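Local atomic coordinates of structural polyprotein, VP1 (Israeli acute paralysis virus, PDB entry 5CDD), a protein that probably serves as a structural building block of the viral capsid, being a jelly-roll coat protein formed from the last part of a longer polyprotein. Residues 60-65 and 119-124; 111-116 and 167-172; 115-120 and 159-164. All blocks are in the same frame, centred on the assembly; numbering follows the deposited sequence.

Contact 1 of 3, residues 60-65 and 119-124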
ATOM      1  N   LYS A  60     -27.981  39.676  17.656  1.00 37.90           N
ATOM      2  CA  LYS A  60     -26.615  39.507  17.176  1.00 35.43           C
ATOM      3  C   LYS A  60     -25.708  39.923  18.331  1.00 35.50           C
ATOM      4  O   LYS A  60     -25.585  41.104  18.638  1.00 36.29           O
ATOM      5  CB  LYS A  60     -26.367  40.393  15.951  1.00 33.03           C
ATOM      6  CG  LYS A  60     -27.368  40.174  14.820  1.00 32.71           C
ATOM      7  CD  LYS A  60     -26.882  40.766  13.501  1.00 32.36           C
ATOM      8  CE  LYS A  60     -26.652  42.266  13.589  1.00 33.44           C
ATOM      9  NZ  LYS A  60     -26.043  42.817  12.341  1.00 32.65           N
ATOM     10  N   THR A  61     -25.077  38.944  18.968  1.00 35.91           N
ATOM     11  CA  THR A  61     -24.220  39.206  20.116  1.00 35.45           C
ATOM     12  C   THR A  61     -22.730  38.928  19.928  1.00 35.96           C
ATOM     13  O   THR A  61     -22.326  37.791  19.692  1.00 38.10           O
ATOM     14  CB  THR A  61     -24.689  38.381  21.329  1.00 35.00           C
ATOM     15  OG1 THR A  61     -26.052  38.703  21.628  1.00 35.99           O
ATOM     16  CG2 THR A  61     -23.813  38.665  22.537  1.00 34.18           C
ATOM     17  N   PRO A  62     -21.892  39.971  20.034  1.00 35.10           N
ATOM     18  CA  PRO A  62     -20.445  39.786  19.882  1.00 34.12           C
ATOM     19  C   PRO A  62     -19.970  39.087  21.154  1.00 35.01           C
ATOM     20  O   PRO A  62     -20.382  39.460  22.256  1.00 36.35           O
ATOM     21  CB  PRO A  62     -19.915  41.216  19.789  1.00 32.82           C
ATOM     22  CG  PRO A  62     -21.104  42.014  19.328  1.00 33.32           C
ATOM     23  CD  PRO A  62     -22.228  41.402  20.101  1.00 34.55           C
ATOM     24  N   ILE A  63     -19.116  38.079  21.018  1.00 35.41           N
ATOM     25  CA  ILE A  63     -18.651  37.365  22.201  1.00 35.84           C
ATOM     26  C   ILE A  63     -17.775  38.201  23.123  1.00 35.52           C
ATOM     27  O   ILE A  63     -17.468  37.773  24.235  1.00 36.90           O
ATOM     28  CB  ILE A  63     -17.903  36.058  21.840  1.00 35.72           C
ATOM     29  CG1 ILE A  63     -17.138  36.215  20.521  1.00 36.54           C
ATOM     30  CG2 ILE A  63     -18.885  34.905  21.781  1.00 35.86           C
ATOM     31  CD1 ILE A  63     -15.901  37.084  20.629  1.00 38.20           C
ATOM     32  N   THR A  64     -17.385  39.392  22.679  1.00 34.84           N
ATOM     33  CA  THR A  64     -16.576  40.261  23.514  1.00 34.34           C
ATOM     34  C   THR A  64     -17.417  40.627  24.735  1.00 34.74           C
ATOM     35  O   THR A  64     -16.887  40.919  25.803  1.00 34.24           O
ATOM     36  CB  THR A  64     -16.170  41.550  22.776  1.00 33.41           C
ATOM     37  OG1 THR A  64     -17.328  42.169  22.205  1.00 34.67           O
ATOM     38  CG2 THR A  64     -15.165  41.252  21.678  1.00 32.32           C
ATOM     39  N   ASP A  65     -18.737  40.592  24.570  1.00 34.88           N
ATOM     40  CA  ASP A  65     -19.655  40.905  25.660  1.00 35.79           C
ATOM     41  C   ASP A  65     -19.458  39.904  26.789  1.00 35.49           C
ATOM     42  O   ASP A  65     -19.680  40.213  27.958  1.00 36.50           O
ATOM     43  CB  ASP A  65     -21.108  40.855  25.180  1.00 37.83           C
ATOM     44  CG  ASP A  65     -21.421  41.924  24.146  1.00 41.47           C
ATOM     45  OD1 ASP A  65     -20.646  42.902  24.040  1.00 43.17           O
ATOM     46  OD2 ASP A  65     -22.451  41.793  23.447  1.00 42.57           O
ATOM     47  N   TYR A 119     -16.271  45.817  17.933  1.00 36.13           N
ATOM     48  CA  TYR A 119     -17.265  46.520  17.129  1.00 35.30           C
ATOM     49  C   TYR A 119     -18.600  46.121  17.747  1.00 36.43           C
ATOM     50  O   TYR A 119     -18.680  45.110  18.447  1.00 36.75           O
ATOM     51  CB  TYR A 119     -17.228  46.036  15.679  1.00 34.17           C
ATOM     52  CG  TYR A 119     -16.453  46.909  14.716  1.00 33.20           C
ATOM     53  CD1 TYR A 119     -15.176  47.378  15.030  1.00 33.68           C
ATOM     54  CD2 TYR A 119     -16.976  47.217  13.459  1.00 32.04           C
ATOM     55  CE1 TYR A 119     -14.437  48.130  14.109  1.00 32.93           C
ATOM     56  CE2 TYR A 119     -16.249  47.964  12.532  1.00 32.61           C
ATOM     57  CZ  TYR A 119     -14.982  48.416  12.861  1.00 33.31           C
ATOM     58  OH  TYR A 119     -14.261  49.141  11.935  1.00 31.97           O
ATOM     59  N   SER A 120     -19.644  46.906  17.511  1.00 37.10           N
ATOM     60  CA  SER A 120     -20.952  46.560  18.052  1.00 37.84           C
ATOM     61  C   SER A 120     -21.773  45.907  16.947  1.00 38.30           C
ATOM     62  O   SER A 120     -21.630  46.241  15.773  1.00 38.28           O
ATOM     63  CB  SER A 120     -21.667  47.800  18.593  1.00 37.62           C
ATOM     64  OG  SER A 120     -21.795  48.796  17.598  1.00 41.98           O
ATOM     65  N   ALA A 121     -22.628  44.967  17.328  1.00 40.27           N
ATOM     66  CA  ALA A 121     -23.455  44.245  16.371  1.00 41.55           C
ATOM     67  C   ALA A 121     -24.166  45.136  15.358  1.00 43.34           C
ATOM     68  O   ALA A 121     -24.432  44.716  14.232  1.00 44.26           O
ATOM     69  CB  ALA A 121     -24.475  43.396  17.115  1.00 40.77           C
ATOM     70  N   ASP A 122     -24.465  46.369  15.751  1.00 45.66           N
ATOM     71  CA  ASP A 122     -25.174  47.290  14.871  1.00 47.67           C
ATOM     72  C   ASP A 122     -24.302  48.068  13.887  1.00 46.98           C
ATOM     73  O   ASP A 122     -24.813  48.879  13.113  1.00 47.57           O
ATOM     74  CB  ASP A 122     -26.006  48.262  15.714  1.00 50.95           C
ATOM     75  CG  ASP A 122     -25.181  48.977  16.766  1.00 55.15           C
ATOM     76  OD1 ASP A 122     -24.374  49.857  16.396  1.00 57.12           O
ATOM     77  OD2 ASP A 122     -25.336  48.652  17.965  1.00 57.18           O
ATOM     78  N   GLU A 123     -22.996  47.829  13.904  1.00 46.07           N
ATOM     79  CA  GLU A 123     -22.107  48.529  12.984  1.00 45.61           C
ATOM     80  C   GLU A 123     -21.297  47.574  12.109  1.00 44.22           C
ATOM     81  O   GLU A 123     -20.174  47.881  11.705  1.00 44.26           O
ATOM     82  CB  GLU A 123     -21.175  49.472  13.754  1.00 46.84           C
ATOM     83  CG  GLU A 123     -20.396  48.831  14.886  1.00 50.79           C
ATOM     84  CD  GLU A 123     -19.596  49.850  15.683  1.00 53.69           C
ATOM     85  OE1 GLU A 123     -20.195  50.841  16.151  1.00 55.43           O
ATOM     86  OE2 GLU A 123     -18.371  49.661  15.845  1.00 55.79           O
ATOM     87  N   ILE A 124     -21.887  46.419  11.813  1.00 41.89           N
ATOM     88  CA  ILE A 124     -21.243  45.413  10.977  1.00 38.56           C
ATOM     89  C   ILE A 124     -22.309  44.601  10.245  1.00 38.19           C
ATOM     90  O   ILE A 124     -23.397  44.364  10.773  1.00 37.60           O
ATOM     91  CB  ILE A 124     -20.369  44.451  11.819  1.00 37.16           C
ATOM     92  CG1 ILE A 124     -19.509  43.581  10.898  1.00 35.44           C
ATOM     93  CG2 ILE A 124     -21.248  43.569  12.691  1.00 35.71           C
ATOM     94  CD1 ILE A 124     -18.500  44.359  10.078  1.00 31.78           C
TER
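Lys60 leaves the backbone with CG beside its own N and anti to the carbonyl carbon (chi1 -55°), and one bend farther out, at chi3 (-60°), swings the ammonium end to Ala121. There Lys60 NZ donates to Ala121 O at 3.1 Å. The C=O...N angle is 151°, with the donor tilted somewhat out of the carbonyl plane. The same Lys60 NZ lies 3.4 Å from Ile124 O.

At its root the lysine makes a different kind of contact. Lys60 CB meets Ala121 CB at 3.7 Å, and the methyl group is bordered farther along by the ring of Pro62, whose CD is 4.2 Å from Ala121 CB. Pro62 CG also rests against the loop backbone, 3.9 Å from Ala121 N and close to Tyr119 O. The loop turns here, Glu123 N bonding to Ser120 O at 2.8 Å, and the Ala121 methyl points toward residues 60-65. A second turn, closed by Asp65 N on Pro62 O, carries the other segment from strand 61-62 toward helix 64-73.

In jelly-roll terms, the loop between strands 110-116 and 131-133 lies against the edge strand 61-62 of the same sheet, consistent with the EF loop meeting strand C. Pro62 also packs on Met115, and Lys60 touches Val298 of a neighbouring polyprotein chain.

The chemistry is therefore divided along the contact: apolar around Pro62 and the alanine methyl, polar at the lysine tip. Across this contact the ammonium group meets backbone oxygens, so the lysine charge is probably eased by peptide dipoles here.

Contact 2 of 3, residues 111-116 and 167-172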
ATOM      1  N   ARG A 111     -26.335  30.619  14.548  1.00 31.88           N
ATOM      2  CA  ARG A 111     -25.507  31.185  13.486  1.00 32.05           C
ATOM      3  C   ARG A 111     -24.345  31.950  14.112  1.00 31.51           C
ATOM      4  O   ARG A 111     -24.515  32.632  15.122  1.00 32.01           O
ATOM      5  CB  ARG A 111     -26.324  32.156  12.626  1.00 34.52           C
ATOM      6  CG  ARG A 111     -27.466  31.537  11.838  1.00 37.78           C
ATOM      7  CD  ARG A 111     -26.978  30.899  10.547  1.00 43.37           C
ATOM      8  NE  ARG A 111     -26.479  31.870   9.568  1.00 44.73           N
ATOM      9  CZ  ARG A 111     -27.228  32.786   8.958  1.00 44.71           C
ATOM     10  NH1 ARG A 111     -28.526  32.877   9.219  1.00 45.06           N
ATOM     11  NH2 ARG A 111     -26.683  33.603   8.064  1.00 42.97           N
ATOM     12  N   SER A 112     -23.163  31.832  13.518  1.00 31.15           N
ATOM     13  CA  SER A 112     -21.992  32.545  14.014  1.00 30.75           C
ATOM     14  C   SER A 112     -21.306  33.236  12.840  1.00 29.44           C
ATOM     15  O   SER A 112     -21.154  32.653  11.767  1.00 28.69           O
ATOM     16  CB  SER A 112     -21.025  31.585  14.718  1.00 31.15           C
ATOM     17  OG  SER A 112     -20.632  30.525  13.868  1.00 36.54           O
ATOM     18  N   PHE A 113     -20.908  34.486  13.047  1.00 28.72           N
ATOM     19  CA  PHE A 113     -20.259  35.272  12.005  1.00 28.22           C
ATOM     20  C   PHE A 113     -18.958  35.871  12.518  1.00 28.30           C
ATOM     21  O   PHE A 113     -18.565  35.656  13.664  1.00 27.77           O
ATOM     22  CB  PHE A 113     -21.170  36.425  11.570  1.00 28.04           C
ATOM     23  CG  PHE A 113     -22.569  36.007  11.226  1.00 27.35           C
ATOM     24  CD1 PHE A 113     -22.902  35.636   9.927  1.00 28.32           C
ATOM     25  CD2 PHE A 113     -23.558  35.988  12.203  1.00 26.82           C
ATOM     26  CE1 PHE A 113     -24.204  35.255   9.605  1.00 27.73           C
ATOM     27  CE2 PHE A 113     -24.860  35.608  11.894  1.00 26.72           C
ATOM     28  CZ  PHE A 113     -25.184  35.240  10.592  1.00 27.23           C
ATOM     29  N   LEU A 114     -18.299  36.630  11.651  1.00 29.23           N
ATOM     30  CA  LEU A 114     -17.068  37.315  12.008  1.00 29.98           C
ATOM     31  C   LEU A 114     -17.424  38.780  12.203  1.00 31.80           C
ATOM     32  O   LEU A 114     -18.465  39.245  11.735  1.00 31.38           O
ATOM     33  CB  LEU A 114     -16.027  37.207  10.892  1.00 28.05           C
ATOM     34  CG  LEU A 114     -15.229  35.917  10.722  1.00 27.08           C
ATOM     35  CD1 LEU A 114     -14.286  36.072   9.541  1.00 25.71           C
ATOM     36  CD2 LEU A 114     -14.444  35.617  11.989  1.00 25.75           C
ATOM     37  N   MET A 115     -16.558  39.503  12.899  1.00 33.71           N
ATOM     38  CA  MET A 115     -16.772  40.920  13.123  1.00 35.49           C
ATOM     39  C   MET A 115     -15.545  41.500  13.798  1.00 33.44           C
ATOM     40  O   MET A 115     -14.962  40.883  14.684  1.00 33.93           O
ATOM     41  CB  MET A 115     -18.022  41.150  13.974  1.00 40.24           C
ATOM     42  CG  MET A 115     -17.880  40.778  15.424  1.00 48.14           C
ATOM     43  SD  MET A 115     -18.145  42.255  16.402  1.00 63.04           S
ATOM     44  CE  MET A 115     -19.912  42.499  16.182  1.00 59.00           C
ATOM     45  N   PRO A 116     -15.121  42.694  13.364  1.00 31.65           N
ATOM     46  CA  PRO A 116     -13.951  43.368  13.924  1.00 30.68           C
ATOM     47  C   PRO A 116     -14.024  43.421  15.441  1.00 30.75           C
ATOM     48  O   PRO A 116     -15.053  43.772  16.009  1.00 31.06           O
ATOM     49  CB  PRO A 116     -14.026  44.748  13.290  1.00 31.13           C
ATOM     50  CG  PRO A 116     -14.623  44.459  11.941  1.00 30.28           C
ATOM     51  CD  PRO A 116     -15.740  43.510  12.306  1.00 30.61           C
ATOM     52  N   SER A 167     -13.094  38.989  15.221  1.00 31.84           N
ATOM     53  CA  SER A 167     -13.710  38.433  16.415  1.00 30.71           C
ATOM     54  C   SER A 167     -14.955  37.651  16.001  1.00 29.93           C
ATOM     55  O   SER A 167     -15.307  37.611  14.823  1.00 29.19           O
ATOM     56  CB  SER A 167     -14.081  39.558  17.388  1.00 30.87           C
ATOM     57  OG  SER A 167     -14.689  39.044  18.558  1.00 35.74           O
ATOM     58  N   LEU A 168     -15.617  37.027  16.968  1.00 29.59           N
ATOM     59  CA  LEU A 168     -16.813  36.248  16.681  1.00 29.19           C
ATOM     60  C   LEU A 168     -18.102  36.972  17.071  1.00 29.34           C
ATOM     61  O   LEU A 168     -18.127  37.773  18.009  1.00 29.29           O
ATOM     62  CB  LEU A 168     -16.751  34.909  17.421  1.00 28.43           C
ATOM     63  CG  LEU A 168     -17.902  33.934  17.171  1.00 27.58           C
ATOM     64  CD1 LEU A 168     -17.722  33.304  15.802  1.00 29.65           C
ATOM     65  CD2 LEU A 168     -17.923  32.862  18.246  1.00 27.92           C
ATOM     66  N   MET A 169     -19.170  36.688  16.333  1.00 29.49           N
ATOM     67  CA  MET A 169     -20.476  37.266  16.612  1.00 30.40           C
ATOM     68  C   MET A 169     -21.483  36.122  16.665  1.00 31.08           C
ATOM     69  O   MET A 169     -21.612  35.351  15.717  1.00 30.82           O
ATOM     70  CB  MET A 169     -20.874  38.266  15.531  1.00 31.21           C
ATOM     71  CG  MET A 169     -22.219  38.911  15.797  1.00 33.21           C
ATOM     72  SD  MET A 169     -22.545  40.302  14.724  1.00 39.25           S
ATOM     73  CE  MET A 169     -23.115  39.468  13.236  1.00 38.43           C
ATOM     74  N   TYR A 170     -22.196  36.026  17.780  1.00 32.03           N
ATOM     75  CA  TYR A 170     -23.166  34.962  18.002  1.00 32.86           C
ATOM     76  C   TYR A 170     -24.597  35.366  17.652  1.00 33.32           C
ATOM     77  O   TYR A 170     -24.963  36.534  17.749  1.00 33.76           O
ATOM     78  CB  TYR A 170     -23.101  34.544  19.468  1.00 34.68           C
ATOM     79  CG  TYR A 170     -23.614  33.160  19.747  1.00 36.87           C
ATOM     80  CD1 TYR A 170     -22.909  32.040  19.315  1.00 37.99           C
ATOM     81  CD2 TYR A 170     -24.795  32.965  20.460  1.00 37.81           C
ATOM     82  CE1 TYR A 170     -23.363  30.757  19.591  1.00 41.43           C
ATOM     83  CE2 TYR A 170     -25.261  31.687  20.742  1.00 40.12           C
ATOM     84  CZ  TYR A 170     -24.539  30.586  20.305  1.00 42.06           C
ATOM     85  OH  TYR A 170     -24.987  29.314  20.580  1.00 45.45           O
ATOM     86  N   PHE A 171     -25.407  34.391  17.253  1.00 33.72           N
ATOM     87  CA  PHE A 171     -26.795  34.660  16.909  1.00 34.37           C
ATOM     88  C   PHE A 171     -27.672  33.415  16.950  1.00 35.28           C
ATOM     89  O   PHE A 171     -27.240  32.323  16.597  1.00 36.08           O
ATOM     90  CB  PHE A 171     -26.901  35.277  15.514  1.00 34.76           C
ATOM     91  CG  PHE A 171     -28.316  35.567  15.096  1.00 36.90           C
ATOM     92  CD1 PHE A 171     -28.966  36.712  15.545  1.00 38.12           C
ATOM     93  CD2 PHE A 171     -29.021  34.661  14.310  1.00 37.28           C
ATOM     94  CE1 PHE A 171     -30.298  36.951  15.219  1.00 38.00           C
ATOM     95  CE2 PHE A 171     -30.357  34.890  13.979  1.00 38.55           C
ATOM     96  CZ  PHE A 171     -30.996  36.038  14.436  1.00 37.93           C
ATOM     97  N   SER A 172     -28.915  33.593  17.382  1.00 36.82           N
ATOM     98  CA  SER A 172     -29.877  32.498  17.444  1.00 37.83           C
ATOM     99  C   SER A 172     -31.269  33.089  17.268  1.00 38.32           C
ATOM    100  O   SER A 172     -31.520  34.219  17.681  1.00 39.26           O
ATOM    101  CB  SER A 172     -29.785  31.769  18.790  1.00 38.29           C
ATOM    102  OG  SER A 172     -30.674  30.659  18.846  1.00 38.58           O
TER
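Met169 O is approached by two donors of the partner strand: Phe113 N gives it a nearly straight hydrogen bond of 2.9 Å (167° at the hydrogen, in the carbonyl plane), and Ser112 CA adds a C-H...O contact at 3.3 Å. The bond is returned by Met169 N to Phe113 O, this time from above the carbonyl plane. Toward one end Arg111 N binds Phe171 O at 2.8 Å; toward the other, Met115 N binds Ser167 O at 3.0 Å, and the return bond from Ser167 N to Met115 O is weak.

These strands, 110-116 and 166-172, are the antiparallel middle pair of a four-stranded sheet, consistent with strands E and H of the CHEF sheet of a viral jelly roll. Side chains alternate across it. On one face Met169, extended until chi3 (81°) bends it, brings CE to 3.7 Å from Phe113 CD2, while its SD receives Met115 CE at 3.7 Å, the two methionines crossing at about a right angle. Phe171 CB comes to the edge of the Phe113 ring, and Phe113 CZ lies over the rim of one face of the Arg111 guanidinium, whose NH2 is at the ring's edge. Leu300 of a neighbouring polyprotein chain packs on Phe113 and Phe171. On the other face Leu168 CD1 reaches Ser112 CB at 3.9 Å, and Leu168 and Leu114 both touch Val145 of the opposing sheet.

Contact 3 of 3, residues 115-120 and 159-164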
ATOM      1  N   MET A 115     -16.558  39.503  12.899  1.00 33.71           N
ATOM      2  CA  MET A 115     -16.772  40.920  13.123  1.00 35.49           C
ATOM      3  C   MET A 115     -15.545  41.500  13.798  1.00 33.44           C
ATOM      4  O   MET A 115     -14.962  40.883  14.684  1.00 33.93           O
ATOM      5  CB  MET A 115     -18.022  41.150  13.974  1.00 40.24           C
ATOM      6  CG  MET A 115     -17.880  40.778  15.424  1.00 48.14           C
ATOM      7  SD  MET A 115     -18.145  42.255  16.402  1.00 63.04           S
ATOM      8  CE  MET A 115     -19.912  42.499  16.182  1.00 59.00           C
ATOM      9  N   PRO A 116     -15.121  42.694  13.364  1.00 31.65           N
ATOM     10  CA  PRO A 116     -13.951  43.368  13.924  1.00 30.68           C
ATOM     11  C   PRO A 116     -14.024  43.421  15.441  1.00 30.75           C
ATOM     12  O   PRO A 116     -15.053  43.772  16.009  1.00 31.06           O
ATOM     13  CB  PRO A 116     -14.026  44.748  13.290  1.00 31.13           C
ATOM     14  CG  PRO A 116     -14.623  44.459  11.941  1.00 30.28           C
ATOM     15  CD  PRO A 116     -15.740  43.510  12.306  1.00 30.61           C
ATOM     16  N   ARG A 117     -12.924  43.070  16.090  1.00 31.22           N
ATOM     17  CA  ARG A 117     -12.874  43.067  17.540  1.00 32.28           C
ATOM     18  C   ARG A 117     -13.302  44.409  18.120  1.00 34.05           C
ATOM     19  O   ARG A 117     -12.841  45.463  17.687  1.00 34.98           O
ATOM     20  CB  ARG A 117     -11.464  42.720  18.012  1.00 31.01           C
ATOM     21  CG  ARG A 117     -11.338  42.534  19.509  1.00 31.23           C
ATOM     22  CD  ARG A 117     -10.012  41.887  19.848  1.00 33.03           C
ATOM     23  NE  ARG A 117      -9.930  40.540  19.299  1.00 34.79           N
ATOM     24  CZ  ARG A 117     -10.708  39.534  19.685  1.00 37.12           C
ATOM     25  NH1 ARG A 117     -11.623  39.729  20.624  1.00 38.20           N
ATOM     26  NH2 ARG A 117     -10.576  38.335  19.132  1.00 37.17           N
ATOM     27  N   ASN A 118     -14.205  44.349  19.093  1.00 36.02           N
ATOM     28  CA  ASN A 118     -14.727  45.524  19.780  1.00 35.94           C
ATOM     29  C   ASN A 118     -15.700  46.385  18.987  1.00 36.35           C
ATOM     30  O   ASN A 118     -15.921  47.547  19.323  1.00 38.09           O
ATOM     31  CB  ASN A 118     -13.582  46.384  20.306  1.00 35.15           C
ATOM     32  CG  ASN A 118     -12.763  45.668  21.358  1.00 36.84           C
ATOM     33  OD1 ASN A 118     -13.299  45.166  22.347  1.00 36.94           O
ATOM     34  ND2 ASN A 118     -11.454  45.616  21.150  1.00 37.45           N
ATOM     35  N   TYR A 119     -16.271  45.817  17.933  1.00 36.13           N
ATOM     36  CA  TYR A 119     -17.265  46.520  17.129  1.00 35.30           C
ATOM     37  C   TYR A 119     -18.600  46.121  17.747  1.00 36.43           C
ATOM     38  O   TYR A 119     -18.680  45.110  18.447  1.00 36.75           O
ATOM     39  CB  TYR A 119     -17.228  46.036  15.679  1.00 34.17           C
ATOM     40  CG  TYR A 119     -16.453  46.909  14.716  1.00 33.20           C
ATOM     41  CD1 TYR A 119     -15.176  47.378  15.030  1.00 33.68           C
ATOM     42  CD2 TYR A 119     -16.976  47.217  13.459  1.00 32.04           C
ATOM     43  CE1 TYR A 119     -14.437  48.130  14.109  1.00 32.93           C
ATOM     44  CE2 TYR A 119     -16.249  47.964  12.532  1.00 32.61           C
ATOM     45  CZ  TYR A 119     -14.982  48.416  12.861  1.00 33.31           C
ATOM     46  OH  TYR A 119     -14.261  49.141  11.935  1.00 31.97           O
ATOM     47  N   SER A 120     -19.644  46.906  17.511  1.00 37.10           N
ATOM     48  CA  SER A 120     -20.952  46.560  18.052  1.00 37.84           C
ATOM     49  C   SER A 120     -21.773  45.907  16.947  1.00 38.30           C
ATOM     50  O   SER A 120     -21.630  46.241  15.773  1.00 38.28           O
ATOM     51  CB  SER A 120     -21.667  47.800  18.593  1.00 37.62           C
ATOM     52  OG  SER A 120     -21.795  48.796  17.598  1.00 41.98           O
ATOM     53  N   THR A 159      -6.352  48.659  25.305  1.00 46.61           N
ATOM     54  CA  THR A 159      -7.438  49.623  25.416  1.00 47.94           C
ATOM     55  C   THR A 159      -7.617  50.415  24.121  1.00 49.30           C
ATOM     56  O   THR A 159      -8.481  51.287  24.036  1.00 48.88           O
ATOM     57  CB  THR A 159      -7.183  50.612  26.575  1.00 47.18           C
ATOM     58  OG1 THR A 159      -5.977  51.347  26.325  1.00 46.70           O
ATOM     59  CG2 THR A 159      -7.046  49.863  27.893  1.00 46.32           C
ATOM     60  N   SER A 160      -6.809  50.100  23.113  1.00 51.33           N
ATOM     61  CA  SER A 160      -6.879  50.805  21.836  1.00 53.39           C
ATOM     62  C   SER A 160      -7.278  49.930  20.647  1.00 53.87           C
ATOM     63  O   SER A 160      -7.505  50.442  19.550  1.00 54.93           O
ATOM     64  CB  SER A 160      -5.535  51.475  21.534  1.00 55.36           C
ATOM     65  OG  SER A 160      -4.506  50.515  21.361  1.00 56.87           O
ATOM     66  N   ASP A 161      -7.363  48.619  20.860  1.00 54.18           N
ATOM     67  CA  ASP A 161      -7.737  47.708  19.781  1.00 54.27           C
ATOM     68  C   ASP A 161      -9.162  47.985  19.318  1.00 54.21           C
ATOM     69  O   ASP A 161     -10.126  47.619  19.990  1.00 55.62           O
ATOM     70  CB  ASP A 161      -7.643  46.250  20.241  1.00 53.61           C
ATOM     71  CG  ASP A 161      -7.824  45.259  19.094  1.00 52.58           C
ATOM     72  OD1 ASP A 161      -8.716  45.464  18.243  1.00 49.86           O
ATOM     73  OD2 ASP A 161      -7.075  44.264  19.053  1.00 54.32           O
ATOM     74  N   LYS A 162      -9.294  48.634  18.168  1.00 53.02           N
ATOM     75  CA  LYS A 162     -10.610  48.933  17.626  1.00 52.10           C
ATOM     76  C   LYS A 162     -10.728  48.402  16.209  1.00 50.35           C
ATOM     77  O   LYS A 162     -10.536  49.136  15.242  1.00 50.42           O
ATOM     78  CB  LYS A 162     -10.868  50.440  17.632  1.00 53.81           C
ATOM     79  CG  LYS A 162     -12.196  50.849  16.991  1.00 56.89           C
ATOM     80  CD  LYS A 162     -13.405  50.380  17.790  1.00 56.32           C
ATOM     81  CE  LYS A 162     -14.697  50.775  17.091  1.00 57.07           C
ATOM     82  NZ  LYS A 162     -15.902  50.484  17.912  1.00 57.49           N
ATOM     83  N   GLY A 163     -11.041  47.117  16.097  1.00 47.99           N
ATOM     84  CA  GLY A 163     -11.189  46.503  14.793  1.00 44.82           C
ATOM     85  C   GLY A 163      -9.870  46.192  14.117  1.00 43.48           C
ATOM     86  O   GLY A 163      -9.792  46.205  12.892  1.00 43.02           O
ATOM     87  N   TYR A 164      -8.831  45.916  14.903  1.00 42.77           N
ATOM     88  CA  TYR A 164      -7.522  45.593  14.338  1.00 42.08           C
ATOM     89  C   TYR A 164      -7.500  44.153  13.841  1.00 40.12           C
ATOM     90  O   TYR A 164      -6.895  43.847  12.812  1.00 39.98           O
ATOM     91  CB  TYR A 164      -6.413  45.788  15.376  1.00 45.19           C
ATOM     92  CG  TYR A 164      -6.201  47.229  15.789  1.00 48.84           C
ATOM     93  CD1 TYR A 164      -6.388  48.271  14.878  1.00 50.73           C
ATOM     94  CD2 TYR A 164      -5.781  47.552  17.083  1.00 49.45           C
ATOM     95  CE1 TYR A 164      -6.167  49.599  15.242  1.00 53.58           C
ATOM     96  CE2 TYR A 164      -5.555  48.878  17.459  1.00 52.09           C
ATOM     97  CZ  TYR A 164      -5.750  49.896  16.534  1.00 54.19           C
ATOM     98  OH  TYR A 164      -5.531  51.209  16.897  1.00 55.64           O
TER
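A type II beta turn from Pro116 to Tyr119 ends strand 110-116, and the loop of residues 159-164 docks against it. Gly163 N donates to Arg117 O at 2.9 Å, lying in the plane of that carbonyl. Asn118, at the positive-phi corner of the turn, uses its side chain as well: with CG beside the backbone N (chi1 -64°), its ND2 reaches Asp161 O at 2.7 Å, though the bond is bent to 134° at the hydrogen and the oxygen is tilted out of the amide plane. Lys162 comes back the other way, its NZ donating to Asn118 O at 3.3 Å. The Lys162 chain crosses the Tyr119 side chain at about a right angle, its CE 4.0 Å from Tyr119 CE1. Gly163 fits closely beside the turn, its CA 3.7 Å from Pro116 CB, while Pro116 CB sits over the centre of the Tyr119 ring. The Arg117 side chain crosses that of Asp161 obliquely, CD 3.9 Å from Asp161 OD2, with the guanidinium and carboxylate planes nearly perpendicular; Arg117 NE makes its salt bridge with Asp165.

The three bonds pin a turn to a loop by backbone and side chain alike. Both pieces lie at one end of the sandwich: Arg117 and Asp161 rest on Tyr88 of strand 87-98 in the opposing sheet, and the 159-164 loop runs on into strand 166-172, the neighbour of strand 110-116.

Overall arrangement
The three contacts form one continuous patch on the same side of the chain's centre. Contacts 1 and 2 have centres about 8 Å apart and share a sheet: Thr61 O lies 2.6 Å from Tyr170 N, a probable hydrogen bond that adds strand 61-62 to the pair of contact 2. Contact 3 takes over where strand 110-116 ends, its centre about 13 Å from that of contact 2, with Met115 and Pro116 common to both. Contacts 1 and 3, about 10 Å apart, share Tyr119 and Ser120. Met115 CE from the sheet packs on Pro62 CG at 3.4 Å, and a long, weak ion pair joins Glu123 OE2 to Lys162 NZ.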